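Sugar phosphate isomerase/epimerase (Parabacteroides distasonis, PDB 3OBE) is probably a sugar phosphate isomerase or epimerase, built on a TIM barrel of the xylose isomerase-like family. Local coordinates at residues A[112-115]-A[116-119]; A[121-124]-A[125-128]; A[146-149]-A[150-154]. One frame throughout, in Å; residues are numbered along the deposited sequence.

Contact 1 of 3, residues A[112-115]-A[116-119]; sequences FDEF and WKKA
The shortest polar bond here runs from K117 N to D113 O, 2.8 Å long, one of four consecutive i to i+4 bonds that make this a regular alpha-helix. On the buried side two aromatic neighbours in sequence, F115 and W116, fold against each other. The edge of the F115 ring points at a face of the W116 indole, T-shaped, with the planes at 88°; F115 CD2 lies over the middle of the indole and comes to 3.5 Å from W116 CD2. The opposite choice of first torsion makes this possible: CG of F115 stands anti to its own nitrogen (chi1 172°), whereas that of W116 is anti to the carbonyl carbon (chi1 -72°). Replacing W116 by an alanine would probably leave the F115 edge without its aromatic face and open a gap toward M131 and W166. On the outer side E114 OE2 and K117 NZ stay 4.1 Å apart, an attraction short of a salt bridge. The D113 carboxylate instead forms a salt bridge across to R154 of helix 142-160. The pattern is that of an amphipathic barrel helix: W116 and A119 pack on strand 130-133 of the TIM barrel, and lysines face solvent.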
ATOM      1  N   PHE A 112     -13.503  -7.040 -14.960  1.00 19.35           N
ATOM      2  CA  PHE A 112     -12.415  -6.527 -14.165  1.00 18.53           C
ATOM      3  C   PHE A 112     -11.529  -5.631 -15.018  1.00 18.99           C
ATOM      4  O   PHE A 112     -11.035  -4.588 -14.544  1.00 18.20           O
ATOM      5  CB  PHE A 112     -11.573  -7.648 -13.522  1.00 18.56           C
ATOM      6  CG  PHE A 112     -12.256  -8.307 -12.355  1.00 16.90           C
ATOM      7  CD1 PHE A 112     -12.331  -7.666 -11.145  1.00 18.10           C
ATOM      8  CD2 PHE A 112     -12.829  -9.580 -12.487  1.00 18.68           C
ATOM      9  CE1 PHE A 112     -12.984  -8.258 -10.050  1.00 18.13           C
ATOM     10  CE2 PHE A 112     -13.477 -10.185 -11.400  1.00 16.29           C
ATOM     11  CZ  PHE A 112     -13.541  -9.526 -10.183  1.00 17.04           C
ATOM     12  N   ASP A 113     -11.320  -6.027 -16.284  1.00 19.11           N
ATOM     13  CA  ASP A 113     -10.552  -5.173 -17.181  1.00 19.67           C
ATOM     14  C   ASP A 113     -11.211  -3.802 -17.272  1.00 20.91           C
ATOM     15  O   ASP A 113     -10.513  -2.777 -17.289  1.00 20.14           O
ATOM     16  CB  ASP A 113     -10.476  -5.732 -18.597  1.00 20.61           C
ATOM     17  CG  ASP A 113      -9.656  -7.006 -18.723  1.00 22.28           C
ATOM     18  OD1 ASP A 113      -8.993  -7.437 -17.769  1.00 20.93           O
ATOM     19  OD2 ASP A 113      -9.652  -7.559 -19.876  1.00 24.44           O
ATOM     20  N   GLU A 114     -12.544  -3.755 -17.385  1.00 21.15           N
ATOM     21  CA  GLU A 114     -13.231  -2.438 -17.523  1.00 23.09           C
ATOM     22  C   GLU A 114     -13.013  -1.567 -16.303  1.00 21.41           C
ATOM     23  O   GLU A 114     -12.727  -0.373 -16.440  1.00 22.46           O
ATOM     24  CB  GLU A 114     -14.735  -2.589 -17.818  1.00 24.88           C
ATOM     25  CG  GLU A 114     -15.008  -3.158 -19.190  1.00 30.80           C
ATOM     26  CD  GLU A 114     -14.317  -2.373 -20.333  1.00 37.92           C
ATOM     27  OE1 GLU A 114     -14.380  -1.115 -20.313  1.00 41.65           O
ATOM     28  OE2 GLU A 114     -13.681  -3.012 -21.218  1.00 40.81           O
ATOM     29  N   PHE A 115     -13.077  -2.174 -15.119  1.00 20.18           N
ATOM     30  CA  PHE A 115     -12.798  -1.470 -13.880  1.00 18.01           C
ATOM     31  C   PHE A 115     -11.404  -0.874 -13.942  1.00 17.75           C
ATOM     32  O   PHE A 115     -11.200   0.315 -13.647  1.00 17.75           O
ATOM     33  CB  PHE A 115     -12.876  -2.404 -12.664  1.00 16.64           C
ATOM     34  CG  PHE A 115     -12.407  -1.763 -11.392  1.00 17.63           C
ATOM     35  CD1 PHE A 115     -13.283  -1.024 -10.610  1.00 18.41           C
ATOM     36  CD2 PHE A 115     -11.066  -1.859 -10.988  1.00 16.49           C
ATOM     37  CE1 PHE A 115     -12.844  -0.383  -9.452  1.00 18.28           C
ATOM     38  CE2 PHE A 115     -10.614  -1.241  -9.843  1.00 18.48           C
ATOM     39  CZ  PHE A 115     -11.497  -0.474  -9.067  1.00 17.86           C
ATOM     40  N   TRP A 116     -10.428  -1.722 -14.258  1.00 16.49           N
ATOM     41  CA  TRP A 116      -9.025  -1.272 -14.197  1.00 16.18           C
ATOM     42  C   TRP A 116      -8.688  -0.256 -15.284  1.00 17.14           C
ATOM     43  O   TRP A 116      -7.872   0.630 -15.060  1.00 19.43           O
ATOM     44  CB  TRP A 116      -8.072  -2.466 -14.185  1.00 15.65           C
ATOM     45  CG  TRP A 116      -8.105  -3.194 -12.871  1.00 14.63           C
ATOM     46  CD1 TRP A 116      -8.598  -4.432 -12.622  1.00 14.56           C
ATOM     47  CD2 TRP A 116      -7.692  -2.677 -11.596  1.00 12.99           C
ATOM     48  NE1 TRP A 116      -8.519  -4.737 -11.294  1.00 14.55           N
ATOM     49  CE2 TRP A 116      -7.959  -3.679 -10.632  1.00 14.33           C
ATOM     50  CE3 TRP A 116      -7.108  -1.486 -11.171  1.00 14.18           C
ATOM     51  CZ2 TRP A 116      -7.648  -3.512  -9.285  1.00 14.76           C
ATOM     52  CZ3 TRP A 116      -6.845  -1.305  -9.857  1.00 15.84           C
ATOM     53  CH2 TRP A 116      -7.134  -2.317  -8.900  1.00 14.58           C
ATOM     54  N   LYS A 117      -9.310  -0.388 -16.464  1.00 19.22           N
ATOM     55  CA  LYS A 117      -9.080   0.582 -17.551  1.00 19.69           C
ATOM     56  C   LYS A 117      -9.572   1.971 -17.112  1.00 20.67           C
ATOM     57  O   LYS A 117      -8.860   2.989 -17.229  1.00 18.47           O
ATOM     58  CB  LYS A 117      -9.743   0.135 -18.855  1.00 21.92           C
ATOM     59  CG  LYS A 117      -9.074  -0.979 -19.557  1.00 25.19           C
ATOM     60  CD  LYS A 117      -9.931  -1.440 -20.741  1.00 32.02           C
ATOM     61  CE  LYS A 117      -9.247  -2.531 -21.562  1.00 36.28           C
ATOM     62  NZ  LYS A 117      -9.976  -2.737 -22.851  1.00 39.14           N
ATOM     63  N   LYS A 118     -10.792   2.042 -16.604  1.00 20.04           N
ATOM     64  CA  LYS A 118     -11.318   3.332 -16.210  1.00 21.11           C
ATOM     65  C   LYS A 118     -10.537   3.919 -15.054  1.00 19.44           C
ATOM     66  O   LYS A 118     -10.180   5.136 -15.051  1.00 19.22           O
ATOM     67  CB  LYS A 118     -12.814   3.222 -15.864  1.00 23.12           C
ATOM     68  CG  LYS A 118     -13.376   4.496 -15.322  1.00 28.39           C
ATOM     69  CD  LYS A 118     -14.904   4.438 -15.175  1.00 35.55           C
ATOM     70  CE  LYS A 118     -15.474   5.789 -14.738  1.00 38.11           C
ATOM     71  NZ  LYS A 118     -15.138   6.863 -15.707  1.00 38.94           N
ATOM     72  N   ALA A 119     -10.219   3.063 -14.074  1.00 18.04           N
ATOM     73  CA  ALA A 119      -9.462   3.514 -12.924  1.00 16.70           C
ATOM     74  C   ALA A 119      -8.092   4.042 -13.350  1.00 17.39           C
ATOM     75  O   ALA A 119      -7.642   5.036 -12.795  1.00 17.39           O
ATOM     76  CB  ALA A 119      -9.298   2.413 -11.873  1.00 15.64           C
TER

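Contact 2 of 3, residues A[121-124]-A[125-128]; sequences DIHA and ELGV
H123 and V128 meet on the close-packed side of this helix end, where V128 CG2 lies 3.7 Å from H123 CB and near the plane of the imidazole, at its edge. A V128 chi1 of -57° puts CG1 beside the nitrogen, anti to the carbonyl carbon, and leaves CG2 between the two, turned back toward the last helical turn. L126 runs alongside H123, the two side chains pointing the same way, with L126 CD2 4.1 Å from H123 CD2. The imidazole is held through both nitrogens, ND1 bonded to A119 O one turn earlier and NE2 to S95 OG, and the two bonds fix the turn of the ring within the buried side.

The backbone closes round one carbonyl, with one good bond and weaker ones. H123 O takes G127 N at 2.9 Å and, weakly, V128 N at 3.4 Å, while G127 N also makes a weak bond to A124 O. With G127 at a positive phi of 85°, this is a Schellman motif, though both of its defining bonds, V128 N to H123 O and G127 N to A124 O, are weak.

The solvent side is looser. E125 reaches back in an extended chain along the preceding turn, and its OE1 approaches I122 CD1 at 3.6 Å, a carboxylate oxygen against a methyl; D121 and A124 are exposed beside it. Beneath the buried side, L126 and V128 rest on I92 of strand 91-95, and L126 also touches Y81 of helix 78-87, so that the end of helix 109-126 is set against the preceding strand and helix of the barrel.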
ATOM      1  N   ASP A 121      -7.251   5.445 -16.244  1.00 19.55           N
ATOM      2  CA  ASP A 121      -7.431   6.753 -16.899  1.00 20.73           C
ATOM      3  C   ASP A 121      -7.510   7.867 -15.829  1.00 20.08           C
ATOM      4  O   ASP A 121      -6.915   8.951 -15.951  1.00 21.11           O
ATOM      5  CB  ASP A 121      -8.661   6.733 -17.788  1.00 21.73           C
ATOM      6  CG  ASP A 121      -8.464   5.912 -19.071  1.00 23.90           C
ATOM      7  OD1 ASP A 121      -7.316   5.613 -19.471  1.00 26.82           O
ATOM      8  OD2 ASP A 121      -9.484   5.570 -19.675  1.00 28.22           O
ATOM      9  N   ILE A 122      -8.262   7.599 -14.769  1.00 18.30           N
ATOM     10  CA  ILE A 122      -8.458   8.582 -13.680  1.00 18.56           C
ATOM     11  C   ILE A 122      -7.173   8.767 -12.900  1.00 17.07           C
ATOM     12  O   ILE A 122      -6.801   9.880 -12.566  1.00 18.77           O
ATOM     13  CB  ILE A 122      -9.592   8.143 -12.739  1.00 18.08           C
ATOM     14  CG1 ILE A 122     -10.946   8.175 -13.470  1.00 22.41           C
ATOM     15  CG2 ILE A 122      -9.610   8.959 -11.406  1.00 18.09           C
ATOM     16  CD1 ILE A 122     -11.447   9.566 -13.817  1.00 24.40           C
ATOM     17  N   HIS A 123      -6.452   7.678 -12.655  1.00 17.42           N
ATOM     18  CA  HIS A 123      -5.251   7.758 -11.844  1.00 16.75           C
ATOM     19  C   HIS A 123      -4.085   8.330 -12.643  1.00 17.96           C
ATOM     20  O   HIS A 123      -3.155   8.919 -12.046  1.00 19.54           O
ATOM     21  CB  HIS A 123      -4.884   6.387 -11.234  1.00 16.31           C
ATOM     22  CG  HIS A 123      -5.721   6.017 -10.037  1.00 15.36           C
ATOM     23  ND1 HIS A 123      -7.035   5.608 -10.161  1.00 17.29           N
ATOM     24  CD2 HIS A 123      -5.458   6.058  -8.705  1.00 17.81           C
ATOM     25  CE1 HIS A 123      -7.531   5.389  -8.955  1.00 17.00           C
ATOM     26  NE2 HIS A 123      -6.593   5.627  -8.054  1.00 17.97           N
ATOM     27  N   ALA A 124      -4.127   8.227 -13.971  1.00 17.78           N
ATOM     28  CA  ALA A 124      -3.106   8.912 -14.804  1.00 19.02           C
ATOM     29  C   ALA A 124      -3.281  10.423 -14.642  1.00 21.15           C
ATOM     30  O   ALA A 124      -2.305  11.201 -14.484  1.00 20.93           O
ATOM     31  CB  ALA A 124      -3.208   8.446 -16.263  1.00 20.05           C
ATOM     32  N   GLU A 125      -4.528  10.872 -14.630  1.00 22.61           N
ATOM     33  CA  GLU A 125      -4.815  12.282 -14.366  1.00 25.22           C
ATOM     34  C   GLU A 125      -4.287  12.710 -12.993  1.00 23.93           C
ATOM     35  O   GLU A 125      -3.761  13.825 -12.841  1.00 25.26           O
ATOM     36  CB  GLU A 125      -6.335  12.559 -14.380  1.00 25.84           C
ATOM     37  CG  GLU A 125      -7.135  12.445 -15.643  1.00 31.25           C
ATOM     38  CD  GLU A 125      -8.662  12.691 -15.356  1.00 35.94           C
ATOM     39  OE1 GLU A 125      -9.179  12.270 -14.294  1.00 39.91           O
ATOM     40  OE2 GLU A 125      -9.334  13.334 -16.164  1.00 38.51           O
ATOM     41  N   LEU A 126      -4.457  11.841 -11.999  1.00 23.11           N
ATOM     42  CA  LEU A 126      -4.064  12.100 -10.618  1.00 23.02           C
ATOM     43  C   LEU A 126      -2.527  12.151 -10.494  1.00 23.18           C
ATOM     44  O   LEU A 126      -2.020  12.838  -9.618  1.00 22.87           O
ATOM     45  CB  LEU A 126      -4.646  11.020  -9.701  1.00 22.02           C
ATOM     46  CG  LEU A 126      -4.574  11.177  -8.183  1.00 23.48           C
ATOM     47  CD1 LEU A 126      -5.336  12.453  -7.726  1.00 25.46           C
ATOM     48  CD2 LEU A 126      -5.084   9.908  -7.491  1.00 22.60           C
ATOM     49  N   GLY A 127      -1.818  11.457 -11.404  1.00 22.62           N
ATOM     50  CA  GLY A 127      -0.354  11.480 -11.496  1.00 21.50           C
ATOM     51  C   GLY A 127       0.336  10.505 -10.568  1.00 19.88           C
ATOM     52  O   GLY A 127       1.513  10.676 -10.250  1.00 20.49           O
ATOM     53  N   VAL A 128      -0.372   9.457 -10.157  1.00 18.65           N
ATOM     54  CA  VAL A 128       0.246   8.433  -9.291  1.00 17.79           C
ATOM     55  C   VAL A 128       1.266   7.592 -10.030  1.00 17.92           C
ATOM     56  O   VAL A 128       1.227   7.462 -11.264  1.00 19.91           O
ATOM     57  CB  VAL A 128      -0.816   7.475  -8.663  1.00 17.66           C
ATOM     58  CG1 VAL A 128      -1.866   8.312  -7.851  1.00 20.12           C
ATOM     59  CG2 VAL A 128      -1.455   6.544  -9.756  1.00 19.38           C
TER

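Contact 3 of 3, residues A[146-149]-A[150-154]; sequences KVVS and EIFNR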
ATOM      1  N   LYS A 146      -5.029 -19.031  -8.569  1.00 15.99           N
ATOM      2  CA  LYS A 146      -4.599 -18.885  -9.957  1.00 16.61           C
ATOM      3  C   LYS A 146      -5.499 -17.989 -10.798  1.00 17.19           C
ATOM      4  O   LYS A 146      -5.005 -17.127 -11.509  1.00 18.05           O
ATOM      5  CB  LYS A 146      -4.438 -20.256 -10.616  1.00 17.93           C
ATOM      6  CG  LYS A 146      -3.282 -21.075 -10.030  1.00 20.62           C
ATOM      7  CD  LYS A 146      -3.180 -22.433 -10.711  1.00 26.88           C
ATOM      8  CE  LYS A 146      -1.787 -23.028 -10.613  1.00 34.17           C
ATOM      9  NZ  LYS A 146      -1.676 -24.193 -11.589  1.00 36.53           N
ATOM     10  N   VAL A 147      -6.807 -18.109 -10.650  1.00 15.95           N
ATOM     11  CA  VAL A 147      -7.725 -17.271 -11.397  1.00 16.65           C
ATOM     12  C   VAL A 147      -7.586 -15.806 -10.944  1.00 15.75           C
ATOM     13  O   VAL A 147      -7.591 -14.869 -11.789  1.00 16.55           O
ATOM     14  CB  VAL A 147      -9.215 -17.726 -11.308  1.00 17.79           C
ATOM     15  CG1 VAL A 147     -10.127 -16.724 -12.111  1.00 19.35           C
ATOM     16  CG2 VAL A 147      -9.386 -19.159 -11.904  1.00 19.53           C
ATOM     17  N   VAL A 148      -7.475 -15.609  -9.643  1.00 14.89           N
ATOM     18  CA  VAL A 148      -7.221 -14.297  -9.113  1.00 13.52           C
ATOM     19  C   VAL A 148      -5.919 -13.735  -9.675  1.00 14.23           C
ATOM     20  O   VAL A 148      -5.870 -12.575 -10.090  1.00 14.47           O
ATOM     21  CB  VAL A 148      -7.256 -14.259  -7.535  1.00 12.97           C
ATOM     22  CG1 VAL A 148      -6.678 -12.921  -7.009  1.00 12.19           C
ATOM     23  CG2 VAL A 148      -8.677 -14.436  -7.053  1.00 14.18           C
ATOM     24  N   SER A 149      -4.871 -14.551  -9.708  1.00 14.97           N
ATOM     25  CA  SER A 149      -3.596 -14.080 -10.246  1.00 14.08           C
ATOM     26  C   SER A 149      -3.719 -13.652 -11.715  1.00 15.35           C
ATOM     27  O   SER A 149      -3.084 -12.674 -12.119  1.00 14.81           O
ATOM     28  CB  SER A 149      -2.495 -15.122 -10.098  1.00 14.94           C
ATOM     29  OG  SER A 149      -2.320 -15.451  -8.737  1.00 15.84           O
ATOM     30  N   GLU A 150      -4.511 -14.381 -12.502  1.00 15.14           N
ATOM     31  CA  GLU A 150      -4.710 -14.050 -13.907  1.00 17.04           C
ATOM     32  C   GLU A 150      -5.386 -12.699 -14.071  1.00 16.52           C
ATOM     33  O   GLU A 150      -5.025 -11.929 -14.948  1.00 16.94           O
ATOM     34  CB  GLU A 150      -5.543 -15.103 -14.609  1.00 17.07           C
ATOM     35  CG  GLU A 150      -4.818 -16.417 -14.708  1.00 21.04           C
ATOM     36  CD  GLU A 150      -5.613 -17.519 -15.321  1.00 25.12           C
ATOM     37  OE1 GLU A 150      -6.655 -17.252 -15.968  1.00 26.73           O
ATOM     38  OE2 GLU A 150      -5.124 -18.690 -15.181  1.00 27.77           O
ATOM     39  N   ILE A 151      -6.356 -12.415 -13.213  1.00 15.86           N
ATOM     40  CA  ILE A 151      -7.053 -11.130 -13.180  1.00 15.89           C
ATOM     41  C   ILE A 151      -6.092  -9.993 -12.756  1.00 15.42           C
ATOM     42  O   ILE A 151      -6.094  -8.921 -13.351  1.00 14.93           O
ATOM     43  CB  ILE A 151      -8.246 -11.194 -12.217  1.00 15.65           C
ATOM     44  CG1 ILE A 151      -9.339 -12.087 -12.845  1.00 17.18           C
ATOM     45  CG2 ILE A 151      -8.741  -9.773 -11.922  1.00 16.22           C
ATOM     46  CD1 ILE A 151     -10.476 -12.586 -11.904  1.00 17.21           C
ATOM     47  N   PHE A 152      -5.267 -10.247 -11.761  1.00 14.66           N
ATOM     48  CA  PHE A 152      -4.203  -9.292 -11.348  1.00 14.28           C
ATOM     49  C   PHE A 152      -3.220  -8.989 -12.475  1.00 14.77           C
ATOM     50  O   PHE A 152      -2.898  -7.844 -12.690  1.00 15.08           O
ATOM     51  CB  PHE A 152      -3.461  -9.807 -10.121  1.00 13.52           C
ATOM     52  CG  PHE A 152      -4.262  -9.799  -8.826  1.00 12.69           C
ATOM     53  CD1 PHE A 152      -5.516  -9.235  -8.713  1.00 13.71           C
ATOM     54  CD2 PHE A 152      -3.686 -10.351  -7.710  1.00 14.13           C
ATOM     55  CE1 PHE A 152      -6.158  -9.208  -7.482  1.00 13.69           C
ATOM     56  CE2 PHE A 152      -4.291 -10.311  -6.494  1.00 13.34           C
ATOM     57  CZ  PHE A 152      -5.540  -9.755  -6.385  1.00 13.49           C
ATOM     58  N   ASN A 153      -2.760 -10.023 -13.201  1.00 15.70           N
ATOM     59  CA  ASN A 153      -1.935  -9.842 -14.393  1.00 16.14           C
ATOM     60  C   ASN A 153      -2.582  -8.904 -15.410  1.00 15.73           C
ATOM     61  O   ASN A 153      -1.951  -7.968 -15.876  1.00 16.03           O
ATOM     62  CB  ASN A 153      -1.596 -11.163 -15.033  1.00 16.32           C
ATOM     63  CG  ASN A 153      -0.442 -11.868 -14.373  1.00 17.98           C
ATOM     64  OD1 ASN A 153       0.377 -11.276 -13.696  1.00 17.73           O
ATOM     65  ND2 ASN A 153      -0.364 -13.183 -14.603  1.00 21.93           N
ATOM     66  N   ARG A 154      -3.853  -9.132 -15.696  1.00 16.66           N
ATOM     67  CA  ARG A 154      -4.567  -8.319 -16.651  1.00 17.38           C
ATOM     68  C   ARG A 154      -4.675  -6.900 -16.168  1.00 16.74           C
ATOM     69  O   ARG A 154      -4.556  -5.993 -16.938  1.00 18.33           O
ATOM     70  CB  ARG A 154      -5.957  -8.913 -16.957  1.00 18.13           C
ATOM     71  CG  ARG A 154      -5.883 -10.222 -17.774  1.00 16.98           C
ATOM     72  CD  ARG A 154      -7.206 -10.975 -17.678  1.00 17.16           C
ATOM     73  NE  ARG A 154      -8.243 -10.369 -18.499  1.00 19.43           N
ATOM     74  CZ  ARG A 154      -8.819 -10.932 -19.563  1.00 20.09           C
ATOM     75  NH1 ARG A 154      -8.471 -12.135 -19.984  1.00 23.53           N
ATOM     76  NH2 ARG A 154      -9.781 -10.278 -20.196  1.00 22.03           N
TER
HETATM   77  O   HOH W   1      -2.783 -18.878 -13.483  1.00 42.99           O
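V148 and F152, one turn apart on the helix of a beta-alpha-beta unit in the TIM barrel (strand 130-133, helix 142-160, strand 165-169), lie side by side and point the same way. The V148 methyl CG1 is placed over a face of the F152 ring in a CH-pi contact, 3.7 Å from the ring centroid and 21° off the normal, displaced toward the rim so that F152 CZ is its nearest ring atom at 3.4 Å. Chi1 of 168° sets this methyl opposite the V148 nitrogen, and the ring meets it with its flat side. W166, Y168 and F204 gather round the same phenyl group, making it part of an aromatic cluster between this helix, strand 165-169 and helix 200-207.

V147 and I151 are arranged differently. Their side chains slant across one another and only the ends approach, V147 CG1 to I151 CD1 at 4.2 Å, a looser apolar contact. S149 turns its hydroxyl back to A145 O, and in the N153 amide OD1 accepts from D209 N while ND2 bonds weakly to N207 O. At the outer side the E150 chain is extended, its CG passing 3.3 Å from K146 O. There a water donates to E150 OE2 at 2.9 Å and, weakly, to K146 O at 3.4 Å.

Overall arrangement
All three are local contacts along helices that surround the barrel, contact 2 running past the helix end. Contacts 1 and 2 follow one another on helix 109-126, their centres about 13 Å apart; contact 3 belongs to helix 142-160. Contacts 1 and 3 touch directly, through a salt bridge and the packing of F112 on I151, whereas the nearest atoms of contacts 2 and 3 are about 12 Å apart. Contact 3 is the least exposed, with four buried residues and one exposed, against four and three in contact 1 and three and three in contact 2. Their inner chemistry differs: two aromatic rings in contact 1, a histidine hydrogen-bonded through both ring nitrogens in contact 2, a methyl over a ring in contact 3.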